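Long-range contacts in putative fimbrium subunit Fim1C (Bacteroides uniformis, PDB 4K4K), which probably forms part of the tip of fimbriae, the surface filaments that mediate cell adhesion and biofilm formation: residues V13-T18 with Q73-P78; I38-L43 with R54-A59; R84-Y89 with P131-V136. All blocks are in the same frame, centred on the assembly; numbering follows the deposited sequence. Where two conformers were deposited one is given.

Contact 1. Residues V13-T18 with Q73-P78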
ATOM      1  N   VAL A  13     -27.778 -12.982  11.603  1.00 22.42           N
ATOM      2  CA  VAL A  13     -26.492 -13.563  11.277  1.00 20.63           C
ATOM      3  C   VAL A  13     -25.549 -12.466  10.838  1.00 21.57           C
ATOM      4  O   VAL A  13     -25.766 -11.844   9.803  1.00 19.95           O
ATOM      5  CB  VAL A  13     -26.615 -14.695  10.212  1.00 23.76           C
ATOM      6  CG1 VAL A  13     -25.243 -15.273   9.874  1.00 24.02           C
ATOM      7  CG2 VAL A  13     -27.555 -15.810  10.688  1.00 23.80           C
ATOM      8  N   ALA A  14     -24.504 -12.229  11.649  1.00 18.25           N
ATOM      9  CA  ALA A  14     -23.520 -11.219  11.374  1.00 17.05           C
ATOM     10  C   ALA A  14     -22.451 -11.731  10.417  1.00 20.92           C
ATOM     11  O   ALA A  14     -22.105 -12.915  10.420  1.00 20.88           O
ATOM     12  CB  ALA A  14     -22.877 -10.786  12.681  1.00 18.45           C
ATOM     13  N   LEU A  15     -21.861 -10.816   9.670  1.00 18.19           N
ATOM     14  CA  LEU A  15     -20.712 -11.127   8.831  1.00 18.04           C
ATOM     15  C   LEU A  15     -19.545 -11.643   9.704  1.00 21.41           C
ATOM     16  O   LEU A  15     -19.249 -11.060  10.759  1.00 20.38           O
ATOM     17  CB  LEU A  15     -20.280  -9.839   8.104  1.00 16.84           C
ATOM     18  CG  LEU A  15     -18.932  -9.897   7.359  1.00 20.70           C
ATOM     19  CD1 LEU A  15     -19.014 -10.848   6.151  1.00 19.91           C
ATOM     20  CD2 LEU A  15     -18.532  -8.497   6.909  1.00 21.00           C
ATOM     21  N   GLU A  16     -18.872 -12.715   9.262  1.00 19.27           N
ATOM     22  CA  GLU A  16     -17.687 -13.224   9.956  1.00 19.54           C
ATOM     23  C   GLU A  16     -16.504 -12.950   9.021  1.00 23.70           C
ATOM     24  O   GLU A  16     -16.233 -13.739   8.103  1.00 20.92           O
ATOM     25  CB  GLU A  16     -17.815 -14.710  10.307  1.00 21.69           C
ATOM     26  CG  GLU A  16     -18.940 -15.003  11.295  1.00 26.07           C
ATOM     27  CD  GLU A  16     -19.186 -16.468  11.615  1.00 54.77           C
ATOM     28  OE1 GLU A  16     -18.352 -17.325  11.238  1.00 47.82           O
ATOM     29  OE2 GLU A  16     -20.225 -16.755  12.253  1.00 52.77           O
ATOM     30  N   ALA A  17     -15.834 -11.821   9.235  1.00 20.06           N
ATOM     31  CA  ALA A  17     -14.766 -11.366   8.357  1.00 20.55           C
ATOM     32  C   ALA A  17     -13.396 -11.750   8.836  1.00 25.97           C
ATOM     33  O   ALA A  17     -13.072 -11.553  10.004  1.00 26.79           O
ATOM     34  CB  ALA A  17     -14.828  -9.846   8.197  1.00 20.71           C
ATOM     35  N   THR A  18     -12.559 -12.220   7.891  1.00 22.38           N
ATOM     36  CA  THR A  18     -11.133 -12.534   8.095  1.00 23.86           C
ATOM     37  C   THR A  18     -10.329 -12.029   6.887  1.00 30.15           C
ATOM     38  O   THR A  18     -10.912 -11.707   5.857  1.00 25.29           O
ATOM     39  CB  THR A  18     -10.898 -14.035   8.285  1.00 32.95           C
ATOM     40  OG1 THR A  18     -11.388 -14.727   7.121  1.00 31.38           O
ATOM     41  CG2 THR A  18     -11.536 -14.583   9.558  1.00 32.77           C
ATOM     42  N   GLN A  73     -21.578  -0.854  13.822  1.00 18.05           N
ATOM     43  CA  GLN A  73     -21.125  -1.010  12.427  0.50 16.78           C
ATOM     44  C   GLN A  73     -21.358  -2.428  11.880  1.00 19.42           C
ATOM     45  O   GLN A  73     -21.066  -2.682  10.716  1.00 19.17           O
ATOM     46  CB  GLN A  73     -19.619  -0.674  12.326  0.50 17.83           C
ATOM     47  CG  GLN A  73     -19.244   0.771  12.719  0.50 24.99           C
ATOM     48  CD  GLN A  73     -19.729   1.791  11.715  0.50 28.20           C
ATOM     49  OE1 GLN A  73     -19.300   1.814  10.559  0.50 16.90           O
ATOM     50  NE2 GLN A  73     -20.663   2.633  12.124  0.50 21.38           N
ATOM     51  N   THR A  74     -21.830  -3.359  12.729  1.00 17.28           N
ATOM     52  CA  THR A  74     -22.007  -4.761  12.332  1.00 16.80           C
ATOM     53  C   THR A  74     -22.891  -4.901  11.076  1.00 18.92           C
ATOM     54  O   THR A  74     -24.005  -4.347  10.988  1.00 18.76           O
ATOM     55  CB  THR A  74     -22.575  -5.611  13.497  1.00 20.43           C
ATOM     56  OG1 THR A  74     -21.742  -5.483  14.632  1.00 21.35           O
ATOM     57  CG2 THR A  74     -22.646  -7.089  13.149  1.00 20.20           C
ATOM     58  N   ILE A  75     -22.371  -5.658  10.108  1.00 16.12           N
ATOM     59  CA  ILE A  75     -23.102  -6.009   8.902  1.00 15.12           C
ATOM     60  C   ILE A  75     -23.829  -7.316   9.168  1.00 15.89           C
ATOM     61  O   ILE A  75     -23.189  -8.299   9.590  1.00 15.44           O
ATOM     62  CB  ILE A  75     -22.166  -6.132   7.680  1.00 16.56           C
ATOM     63  CG1 ILE A  75     -21.596  -4.760   7.264  1.00 15.95           C
ATOM     64  CG2 ILE A  75     -22.934  -6.799   6.493  1.00 17.89           C
ATOM     65  CD1 ILE A  75     -20.351  -4.903   6.319  1.00 15.57           C
ATOM     66  N   TYR A  76     -25.137  -7.331   8.913  1.00 15.93           N
ATOM     67  CA  TYR A  76     -25.959  -8.546   9.054  1.00 15.66           C
ATOM     68  C   TYR A  76     -26.433  -9.008   7.716  1.00 19.15           C
ATOM     69  O   TYR A  76     -26.855  -8.193   6.893  1.00 18.43           O
ATOM     70  CB  TYR A  76     -27.187  -8.306   9.952  1.00 17.25           C
ATOM     71  CG  TYR A  76     -26.810  -8.011  11.380  1.00 19.47           C
ATOM     72  CD1 TYR A  76     -26.558  -9.042  12.286  1.00 21.20           C
ATOM     73  CD2 TYR A  76     -26.663  -6.698  11.822  1.00 20.87           C
ATOM     74  CE1 TYR A  76     -26.177  -8.771  13.605  1.00 22.16           C
ATOM     75  CE2 TYR A  76     -26.274  -6.416  13.128  1.00 22.12           C
ATOM     76  CZ  TYR A  76     -26.055  -7.454  14.024  1.00 28.11           C
ATOM     77  OH  TYR A  76     -25.669  -7.145  15.306  1.00 32.12           O
ATOM     78  N   PHE A  77     -26.425 -10.337   7.511  1.00 15.62           N
ATOM     79  CA  PHE A  77     -26.929 -10.899   6.256  1.00 15.77           C
ATOM     80  C   PHE A  77     -28.442 -10.751   6.149  1.00 18.79           C
ATOM     81  O   PHE A  77     -29.114 -10.774   7.193  1.00 18.14           O
ATOM     82  CB  PHE A  77     -26.541 -12.367   6.154  1.00 17.86           C
ATOM     83  CG  PHE A  77     -25.124 -12.528   5.660  1.00 18.43           C
ATOM     84  CD1 PHE A  77     -24.853 -12.616   4.297  1.00 19.86           C
ATOM     85  CD2 PHE A  77     -24.063 -12.606   6.555  1.00 18.83           C
ATOM     86  CE1 PHE A  77     -23.544 -12.788   3.836  1.00 19.60           C
ATOM     87  CE2 PHE A  77     -22.750 -12.730   6.096  1.00 21.73           C
ATOM     88  CZ  PHE A  77     -22.499 -12.823   4.736  1.00 19.65           C
ATOM     89  N   PRO A  78     -28.983 -10.609   4.911  1.00 18.26           N
ATOM     90  CA  PRO A  78     -30.463 -10.553   4.752  1.00 19.87           C
ATOM     91  C   PRO A  78     -31.131 -11.780   5.390  1.00 21.82           C
ATOM     92  O   PRO A  78     -30.715 -12.932   5.166  1.00 19.44           O
ATOM     93  CB  PRO A  78     -30.662 -10.549   3.232  1.00 21.42           C
ATOM     94  CG  PRO A  78     -29.367 -10.012   2.674  1.00 24.68           C
ATOM     95  CD  PRO A  78     -28.297 -10.531   3.603  1.00 19.97           C
TER
HETATM   96  O   HOH W   1     -29.593 -12.125   9.555  1.00 29.32           O

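Contact 2. Residues I38-L43 with R54-A59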
ATOM      1  N   ILE A  38     -10.327  -1.556   8.524  1.00 17.15           N
ATOM      2  CA  ILE A  38     -10.750  -1.665   7.122  1.00 15.78           C
ATOM      3  C   ILE A  38     -12.186  -1.152   7.016  1.00 18.35           C
ATOM      4  O   ILE A  38     -12.903  -1.130   8.019  1.00 18.28           O
ATOM      5  CB  ILE A  38     -10.612  -3.117   6.571  1.00 18.28           C
ATOM      6  CG1 ILE A  38     -11.538  -4.106   7.336  1.00 18.15           C
ATOM      7  CG2 ILE A  38      -9.132  -3.571   6.662  1.00 18.27           C
ATOM      8  CD1 ILE A  38     -11.658  -5.500   6.704  1.00 19.15           C
ATOM      9  N   GLY A  39     -12.581  -0.770   5.813  1.00 13.95           N
ATOM     10  CA  GLY A  39     -13.955  -0.370   5.527  1.00 13.27           C
ATOM     11  C   GLY A  39     -14.579  -1.476   4.693  1.00 15.92           C
ATOM     12  O   GLY A  39     -13.984  -1.895   3.703  1.00 15.97           O
ATOM     13  N   ILE A  40     -15.740  -1.987   5.092  1.00 14.00           N
ATOM     14  CA  ILE A  40     -16.428  -3.063   4.353  1.00 12.69           C
ATOM     15  C   ILE A  40     -17.730  -2.549   3.821  1.00 14.86           C
ATOM     16  O   ILE A  40     -18.449  -1.799   4.522  1.00 15.20           O
ATOM     17  CB  ILE A  40     -16.666  -4.318   5.262  1.00 14.23           C
ATOM     18  CG1 ILE A  40     -15.335  -4.799   5.932  1.00 14.92           C
ATOM     19  CG2 ILE A  40     -17.358  -5.472   4.485  1.00 14.71           C
ATOM     20  CD1 ILE A  40     -15.446  -6.090   6.829  1.00 18.12           C
ATOM     21  N   TYR A  41     -18.084  -3.032   2.623  1.00 13.18           N
ATOM     22  CA  TYR A  41     -19.394  -2.797   2.006  1.00 13.01           C
ATOM     23  C   TYR A  41     -20.038  -4.119   1.700  1.00 15.11           C
ATOM     24  O   TYR A  41     -19.373  -5.019   1.154  1.00 14.56           O
ATOM     25  CB  TYR A  41     -19.281  -2.024   0.678  1.00 13.81           C
ATOM     26  CG  TYR A  41     -18.796  -0.599   0.799  1.00 15.06           C
ATOM     27  CD1 TYR A  41     -17.471  -0.321   1.132  1.00 15.11           C
ATOM     28  CD2 TYR A  41     -19.615   0.468   0.435  1.00 16.60           C
ATOM     29  CE1 TYR A  41     -17.006   0.994   1.223  1.00 15.97           C
ATOM     30  CE2 TYR A  41     -19.151   1.787   0.476  1.00 17.78           C
ATOM     31  CZ  TYR A  41     -17.842   2.046   0.867  1.00 19.51           C
ATOM     32  OH  TYR A  41     -17.398   3.340   0.907  1.00 18.82           O
HETATM   33  N   MSE A  42     -21.337  -4.214   2.000  1.00 11.97           N
HETATM   34  CA  MSE A  42     -22.156  -5.344   1.560  1.00 11.61           C
HETATM   35  C   MSE A  42     -22.972  -4.820   0.383  1.00 15.94           C
HETATM   36  O   MSE A  42     -23.653  -3.805   0.524  1.00 15.52           O
HETATM   37  CB  MSE A  42     -23.058  -5.886   2.681  1.00 12.05           C
HETATM   38  CG  MSE A  42     -23.982  -6.980   2.180  1.00 14.14           C
HETATM   39 SE   MSE A  42     -24.890  -7.874   3.688  0.75 15.22          SE
HETATM   40  CE  MSE A  42     -26.066  -6.519   4.129  1.00 14.99           C
ATOM     41  N   LEU A  43     -22.895  -5.492  -0.758  1.00 13.26           N
ATOM     42  CA  LEU A  43     -23.506  -5.033  -2.006  1.00 13.37           C
ATOM     43  C   LEU A  43     -24.595  -5.943  -2.502  1.00 17.83           C
ATOM     44  O   LEU A  43     -24.459  -7.165  -2.450  1.00 15.54           O
ATOM     45  CB  LEU A  43     -22.457  -4.903  -3.126  1.00 13.26           C
ATOM     46  CG  LEU A  43     -21.204  -4.065  -2.809  1.00 15.84           C
ATOM     47  CD1 LEU A  43     -20.181  -4.173  -3.950  1.00 17.32           C
ATOM     48  CD2 LEU A  43     -21.597  -2.571  -2.560  1.00 17.51           C
ATOM     49  N   ARG A  54     -18.403   0.299   6.394  1.00 13.59           N
ATOM     50  CA  ARG A  54     -18.555  -0.151   7.776  0.60 14.65           C
ATOM     51  C   ARG A  54     -17.172  -0.386   8.389  1.00 16.95           C
ATOM     52  O   ARG A  54     -16.370  -1.114   7.813  1.00 15.78           O
ATOM     53  CB  ARG A  54     -19.405  -1.432   7.813  0.60 15.39           C
ATOM     54  CG  ARG A  54     -20.792  -1.284   7.188  0.60 18.91           C
ATOM     55  CD  ARG A  54     -21.810  -0.716   8.159  0.60 26.93           C
ATOM     56  NE  ARG A  54     -23.157  -0.687   7.591  0.60 37.25           N
ATOM     57  CZ  ARG A  54     -24.169  -1.450   7.995  0.60 46.37           C
ATOM     58  NH1 ARG A  54     -24.001  -2.321   8.983  0.60 26.46           N
ATOM     59  NH2 ARG A  54     -25.358  -1.335   7.426  0.60 40.14           N
ATOM     60  N   LYS A  55     -16.889   0.220   9.546  1.00 15.30           N
ATOM     61  CA  LYS A  55     -15.577   0.086  10.175  1.00 15.07           C
ATOM     62  C   LYS A  55     -15.403  -1.249  10.879  1.00 17.88           C
ATOM     63  O   LYS A  55     -16.176  -1.580  11.767  1.00 17.32           O
ATOM     64  CB  LYS A  55     -15.351   1.234  11.176  1.00 15.43           C
ATOM     65  CG  LYS A  55     -13.943   1.249  11.769  1.00 20.08           C
ATOM     66  CD  LYS A  55     -13.812   2.298  12.881  1.00 23.03           C
ATOM     67  CE  LYS A  55     -12.384   2.481  13.305  1.00 30.20           C
ATOM     68  NZ  LYS A  55     -12.275   3.568  14.316  1.00 33.22           N
ATOM     69  N   TYR A  56     -14.365  -1.990  10.479  1.00 15.74           N
ATOM     70  CA  TYR A  56     -13.976  -3.270  11.085  1.00 15.44           C
ATOM     71  C   TYR A  56     -12.518  -3.175  11.481  1.00 18.70           C
ATOM     72  O   TYR A  56     -11.712  -2.637  10.712  1.00 18.87           O
ATOM     73  CB  TYR A  56     -14.199  -4.421  10.099  1.00 15.18           C
ATOM     74  CG  TYR A  56     -15.609  -4.966  10.107  1.00 15.71           C
ATOM     75  CD1 TYR A  56     -16.681  -4.199   9.645  1.00 16.17           C
ATOM     76  CD2 TYR A  56     -15.867  -6.275  10.504  1.00 17.65           C
ATOM     77  CE1 TYR A  56     -17.986  -4.693   9.675  1.00 15.72           C
ATOM     78  CE2 TYR A  56     -17.161  -6.790  10.507  1.00 19.12           C
ATOM     79  CZ  TYR A  56     -18.213  -6.006  10.064  1.00 18.82           C
ATOM     80  OH  TYR A  56     -19.489  -6.514  10.131  1.00 18.82           O
ATOM     81  N   THR A  57     -12.158  -3.698  12.655  1.00 16.85           N
ATOM     82  CA  THR A  57     -10.764  -3.629  13.093  1.00 19.12           C
ATOM     83  C   THR A  57     -10.231  -4.994  13.412  1.00 27.24           C
ATOM     84  O   THR A  57     -10.996  -5.904  13.690  1.00 26.52           O
ATOM     85  CB  THR A  57     -10.582  -2.717  14.333  1.00 29.11           C
ATOM     86  OG1 THR A  57     -11.245  -3.298  15.462  1.00 28.17           O
ATOM     87  CG2 THR A  57     -11.046  -1.301  14.097  1.00 27.09           C
ATOM     88  N   THR A  58      -8.916  -5.126  13.469  1.00 29.59           N
ATOM     89  CA  THR A  58      -8.325  -6.390  13.916  1.00 32.64           C
ATOM     90  C   THR A  58      -7.443  -6.130  15.144  1.00 42.74           C
ATOM     91  O   THR A  58      -6.904  -5.033  15.289  1.00 42.20           O
ATOM     92  CB  THR A  58      -7.562  -7.089  12.768  1.00 41.37           C
ATOM     93  OG1 THR A  58      -7.185  -8.398  13.210  1.00 42.76           O
ATOM     94  CG2 THR A  58      -6.330  -6.296  12.285  1.00 37.26           C
ATOM     95  N   ALA A  59      -7.305  -7.136  16.024  1.00 45.37           N
ATOM     96  CA  ALA A  59      -6.406  -7.087  17.187  1.00 48.43           C
ATOM     97  C   ALA A  59      -5.281  -8.114  16.989  1.00 56.82           C
ATOM     98  O   ALA A  59      -4.294  -8.128  17.736  1.00 57.83           O
ATOM     99  CB  ALA A  59      -7.174  -7.364  18.470  1.00 50.29           C
TER

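Contact 3. Residues R84-Y89 with P131-V136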
ATOM      1  N   ARG A  84     -25.440 -11.728  -1.198  1.00 15.22           N
ATOM      2  CA  ARG A  84     -24.836 -10.412  -1.293  1.00 14.90           C
ATOM      3  C   ARG A  84     -23.370 -10.571  -1.615  1.00 19.10           C
ATOM      4  O   ARG A  84     -22.792 -11.646  -1.368  1.00 18.91           O
ATOM      5  CB  ARG A  84     -25.006  -9.605   0.024  1.00 12.19           C
ATOM      6  CG  ARG A  84     -26.442  -9.207   0.386  1.00 17.35           C
ATOM      7  CD  ARG A  84     -27.055  -8.217  -0.618  1.00 16.50           C
ATOM      8  NE  ARG A  84     -28.390  -7.796  -0.181  1.00 18.08           N
ATOM      9  CZ  ARG A  84     -29.502  -8.467  -0.442  1.00 22.62           C
ATOM     10  NH1 ARG A  84     -29.452  -9.609  -1.118  1.00 19.00           N
ATOM     11  NH2 ARG A  84     -30.664  -8.048   0.037  1.00 22.39           N
ATOM     12  N   ASP A  85     -22.750  -9.497  -2.131  1.00 15.13           N
ATOM     13  CA  ASP A  85     -21.313  -9.483  -2.409  1.00 14.18           C
ATOM     14  C   ASP A  85     -20.632  -8.573  -1.428  1.00 15.64           C
ATOM     15  O   ASP A  85     -21.290  -7.730  -0.817  1.00 14.19           O
ATOM     16  CB  ASP A  85     -21.051  -9.007  -3.843  1.00 14.91           C
ATOM     17  CG  ASP A  85     -21.883  -9.746  -4.868  1.00 20.63           C
ATOM     18  OD1 ASP A  85     -22.129 -10.962  -4.674  1.00 18.69           O
ATOM     19  OD2 ASP A  85     -22.287  -9.114  -5.858  1.00 21.47           O
ATOM     20  N   PHE A  86     -19.318  -8.735  -1.260  1.00 14.31           N
ATOM     21  CA  PHE A  86     -18.576  -7.968  -0.272  1.00 13.95           C
ATOM     22  C   PHE A  86     -17.322  -7.435  -0.864  1.00 17.25           C
ATOM     23  O   PHE A  86     -16.630  -8.161  -1.584  1.00 16.38           O
ATOM     24  CB  PHE A  86     -18.225  -8.871   0.963  1.00 14.76           C
ATOM     25  CG  PHE A  86     -19.457  -9.223   1.766  1.00 16.29           C
ATOM     26  CD1 PHE A  86     -20.273 -10.291   1.391  1.00 17.82           C
ATOM     27  CD2 PHE A  86     -19.850  -8.434   2.844  1.00 18.02           C
ATOM     28  CE1 PHE A  86     -21.448 -10.579   2.094  1.00 19.43           C
ATOM     29  CE2 PHE A  86     -21.025  -8.711   3.544  1.00 19.86           C
ATOM     30  CZ  PHE A  86     -21.816  -9.784   3.175  1.00 18.50           C
ATOM     31  N   VAL A  87     -16.995  -6.194  -0.519  1.00 13.38           N
ATOM     32  CA  VAL A  87     -15.736  -5.559  -0.905  1.00 13.26           C
ATOM     33  C   VAL A  87     -15.188  -4.855   0.331  1.00 16.25           C
ATOM     34  O   VAL A  87     -15.952  -4.537   1.245  1.00 14.86           O
ATOM     35  CB  VAL A  87     -15.845  -4.584  -2.119  1.00 17.65           C
ATOM     36  CG1 VAL A  87     -16.271  -5.316  -3.384  1.00 18.74           C
ATOM     37  CG2 VAL A  87     -16.787  -3.408  -1.815  1.00 16.35           C
ATOM     38  N   ALA A  88     -13.877  -4.577   0.343  1.00 13.88           N
ATOM     39  CA  ALA A  88     -13.243  -3.877   1.463  1.00 12.40           C
ATOM     40  C   ALA A  88     -12.023  -3.142   0.998  1.00 15.01           C
ATOM     41  O   ALA A  88     -11.475  -3.436  -0.068  1.00 14.49           O
ATOM     42  CB  ALA A  88     -12.868  -4.863   2.586  1.00 14.27           C
ATOM     43  N   TYR A  89     -11.558  -2.207   1.829  1.00 12.51           N
ATOM     44  CA  TYR A  89     -10.335  -1.478   1.533  1.00 12.43           C
ATOM     45  C   TYR A  89      -9.620  -1.162   2.840  1.00 17.69           C
ATOM     46  O   TYR A  89     -10.214  -1.184   3.921  1.00 16.68           O
ATOM     47  CB  TYR A  89     -10.605  -0.171   0.714  1.00 12.38           C
ATOM     48  CG  TYR A  89     -11.230   0.906   1.578  1.00 11.38           C
ATOM     49  CD1 TYR A  89     -12.585   0.862   1.907  1.00 13.51           C
ATOM     50  CD2 TYR A  89     -10.446   1.909   2.163  1.00 11.97           C
ATOM     51  CE1 TYR A  89     -13.148   1.805   2.771  1.00 14.67           C
ATOM     52  CE2 TYR A  89     -10.998   2.843   3.043  1.00 13.18           C
ATOM     53  CZ  TYR A  89     -12.340   2.766   3.372  1.00 17.62           C
ATOM     54  OH  TYR A  89     -12.877   3.695   4.236  1.00 15.25           O
ATOM     55  N   PRO A 131     -21.799 -17.329   6.447  1.00 24.00           N
ATOM     56  CA  PRO A 131     -21.485 -15.904   6.625  1.00 21.64           C
ATOM     57  C   PRO A 131     -19.987 -15.590   6.689  1.00 23.71           C
ATOM     58  O   PRO A 131     -19.608 -14.470   7.044  1.00 22.23           O
ATOM     59  CB  PRO A 131     -22.152 -15.601   7.972  1.00 23.13           C
ATOM     60  CG  PRO A 131     -21.957 -16.886   8.747  1.00 30.00           C
ATOM     61  CD  PRO A 131     -22.188 -17.966   7.729  1.00 26.21           C
ATOM     62  N   LYS A 132     -19.134 -16.576   6.423  1.00 23.99           N
ATOM     63  CA  LYS A 132     -17.678 -16.349   6.504  1.00 23.06           C
ATOM     64  C   LYS A 132     -17.157 -15.751   5.206  1.00 24.82           C
ATOM     65  O   LYS A 132     -17.378 -16.311   4.127  1.00 24.70           O
ATOM     66  CB  LYS A 132     -16.926 -17.652   6.829  1.00 27.71           C
ATOM     67  CG  LYS A 132     -17.367 -18.336   8.124  1.00 40.17           C
ATOM     68  CD  LYS A 132     -16.662 -19.683   8.303  1.00 56.64           C
ATOM     69  CE  LYS A 132     -17.491 -20.915   7.971  1.00 76.41           C
ATOM     70  NZ  LYS A 132     -16.617 -22.071   7.620  1.00 91.38           N
ATOM     71  N   VAL A 133     -16.484 -14.610   5.304  1.00 20.27           N
ATOM     72  CA  VAL A 133     -15.897 -13.945   4.138  1.00 19.00           C
ATOM     73  C   VAL A 133     -14.416 -13.762   4.419  1.00 22.48           C
ATOM     74  O   VAL A 133     -14.050 -13.085   5.393  1.00 21.90           O
ATOM     75  CB  VAL A 133     -16.589 -12.591   3.783  1.00 21.72           C
ATOM     76  CG1 VAL A 133     -15.860 -11.868   2.649  1.00 21.85           C
ATOM     77  CG2 VAL A 133     -18.070 -12.784   3.439  1.00 21.90           C
ATOM     78  N   ALA A 134     -13.566 -14.338   3.554  1.00 20.53           N
ATOM     79  CA  ALA A 134     -12.123 -14.194   3.673  1.00 21.40           C
ATOM     80  C   ALA A 134     -11.675 -13.162   2.652  1.00 26.96           C
ATOM     81  O   ALA A 134     -11.772 -13.411   1.447  1.00 27.94           O
ATOM     82  CB  ALA A 134     -11.443 -15.536   3.443  1.00 24.47           C
ATOM     83  N   PHE A 135     -11.320 -11.961   3.124  1.00 20.79           N
ATOM     84  CA  PHE A 135     -10.875 -10.886   2.252  1.00 20.31           C
ATOM     85  C   PHE A 135      -9.399 -11.068   1.889  1.00 25.98           C
ATOM     86  O   PHE A 135      -8.567 -11.246   2.773  1.00 28.62           O
ATOM     87  CB  PHE A 135     -11.100  -9.513   2.912  1.00 20.70           C
ATOM     88  CG  PHE A 135     -12.562  -9.144   3.065  1.00 21.06           C
ATOM     89  CD1 PHE A 135     -13.312  -8.716   1.967  1.00 23.71           C
ATOM     90  CD2 PHE A 135     -13.187  -9.213   4.301  1.00 24.71           C
ATOM     91  CE1 PHE A 135     -14.652  -8.324   2.117  1.00 24.12           C
ATOM     92  CE2 PHE A 135     -14.550  -8.868   4.442  1.00 27.70           C
ATOM     93  CZ  PHE A 135     -15.259  -8.391   3.349  1.00 23.63           C
ATOM     94  N   VAL A 136      -9.077 -11.016   0.610  1.00 19.11           N
ATOM     95  CA  VAL A 136      -7.689 -11.121   0.158  1.00 19.10           C
ATOM     96  C   VAL A 136      -7.311  -9.740  -0.353  1.00 21.95           C
ATOM     97  O   VAL A 136      -7.823  -9.303  -1.377  1.00 21.27           O
ATOM     98  CB  VAL A 136      -7.514 -12.233  -0.907  1.00 24.75           C
ATOM     99  CG1 VAL A 136      -6.086 -12.255  -1.454  1.00 25.69           C
ATOM    100  CG2 VAL A 136      -7.901 -13.599  -0.338  1.00 25.46           C
TER

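Contact 1. Residues V13-T18 with Q73-P78
Ala14 and Tyr76 form a single beta bridge, with CA atoms 4.3 Å apart and a hydrogen bond on each side of the pair. Phe77 N donates to Val13 O at 2.8 Å, and Leu15 N donates to Ile75 O at the same length; both bonds are nearly straight. A water extends the pairing by accepting from Val13 N and donating to Phe77 O. Side chains then gather on two sides of this bridge. Ala14 CB rests against Thr74 CG2 at 3.7 Å and against Tyr76 CE1 at 4.0 Å, while Thr74 CG2 itself lies over the rim of one face of the Tyr76 ring, whose pi system also meets Arg12. On the buried side, Leu15 holds CG anti to its backbone N (chi1 170°), and its branches part: CD2 runs alongside Ile75, reaching CD1 at 4.1 Å, and CD1 approaches Phe77 CE2 at 4.2 Å. The Phe77 ring presents its edge to Val13 O. Leu15 and Ile75 continue inward onto Ile40 and Phe86. The arrangement is an isolated beta bridge that fastens the chain just before strand 16-18 to the loop ahead of strand 84-90, in a beta domain of the fimbrillin superfamily.

Contact 2. Residues I38-L43 with R54-A59
Ile40 sets CG1 anti to its carbonyl carbon (chi1 -53°) and extends to CD1 (chi2 -178°), which carries this methyl over one face of the Tyr56 ring; Tyr56 turns that face to it, with CG beside its backbone N (chi1 -85°). The result is a CH-pi contact with CD1 3.6 Å from the ring centroid, displaced toward CG, and the two side chains cross at about a right angle. Ile38, with CG1 wedged between its backbone N and carbonyl carbon, places that CG1 3.8 Å from Tyr56 CB; the two isoleucines and the tyrosine lie on the same side of the sheet. The Tyr56 hydroxyl is bonded to Ile75 N in the neighbouring loop, which anchors the far end of the ring. Arg54 lays CB 3.4 Å from Ile40 O; in one conformer its chain bends at the CB-CG bond and leads away, with NE bonded to Asn51 O. Between the backbones, Ile38 N and Tyr56 O bond at 2.8 Å and Tyr56 N and Ile38 O at 3.0 Å, with a second reciprocal couple between Ile40 and Arg54. Hydrogen-bonded pairs flanking the non-hydrogen-bonded pair Gly39-Lys55 give antiparallel alternation, and strands 37-44 and 47-57, being consecutive, make a beta hairpin.

Contact 3. Residues R84-Y89 with P131-V136
Phe86 and Ala88 point toward Val133 and Phe135 across the interior of a beta-rich domain, consistent with the transthyretin-like fold of its family's clan. The backbones stand apart, with Phe86 CA 7.9 Å from Val133 CA, and no hydrogen bond joins the two segments; strand 118-126 pairs with both strands in the sheet, and the side chains that point inward pack against one another. Phe135 contributes the largest share of the contact. From CB the side chain rises toward strand 84-90, with CG anti to its own carbonyl carbon (chi1 -68°), which puts the ring between Ala88 and Val133. At the next level, CD1 meets Ala88 CB at 3.9 Å. CE1 is the busiest atom: it touches Ala88 CB, Phe86 CB at 3.8 Å and the carbonyl carbon of Val87. At the tip, CZ reaches Phe86 CB, also at 3.8 Å. Both ring faces are thereby covered, one by Ala88 CB in a CH-pi contact and the opposite one by Val133 CG1, each displaced toward the rim. Ala17 of strand 16-18, Ile40 of strand 37-44 and Ala120 of strand 118-126 also touch this phenylalanine. Phe86 also has a second aromatic neighbour, since its ring meets that of Phe77 with the planes about 55° apart. The chi1 of Val133, 174°, splits its methyls between the two aromatic residues: while CG1 covers Phe135, CG2 lies over one face of the Phe86 ring, 4.3 Å from the centroid and displaced toward CD1, from which it is separated by 3.9 Å.

How the contacts relate
From the N terminus, the chain enters contact 1 at residues 13-18, and the loop this contact closes is completed only at residues 73-78. Contact 2, the short hairpin closure of 38-43 with 54-59, falls wholly within that loop. Contact 3 opens afterwards, at 84-89, and closes at 131-136, so it follows the other two in series and nothing crosses. In space the three adjoin, with centres about 9 to 10 Å apart. The loop holding 73-78 lies beside strand 47-57, joining contacts 1 and 2; strands 37-44 and 84-90 pair antiparallel between contacts 2 and 3; strand 16-18 runs parallel to strand 132-150, tying contact 1 back to contact 3.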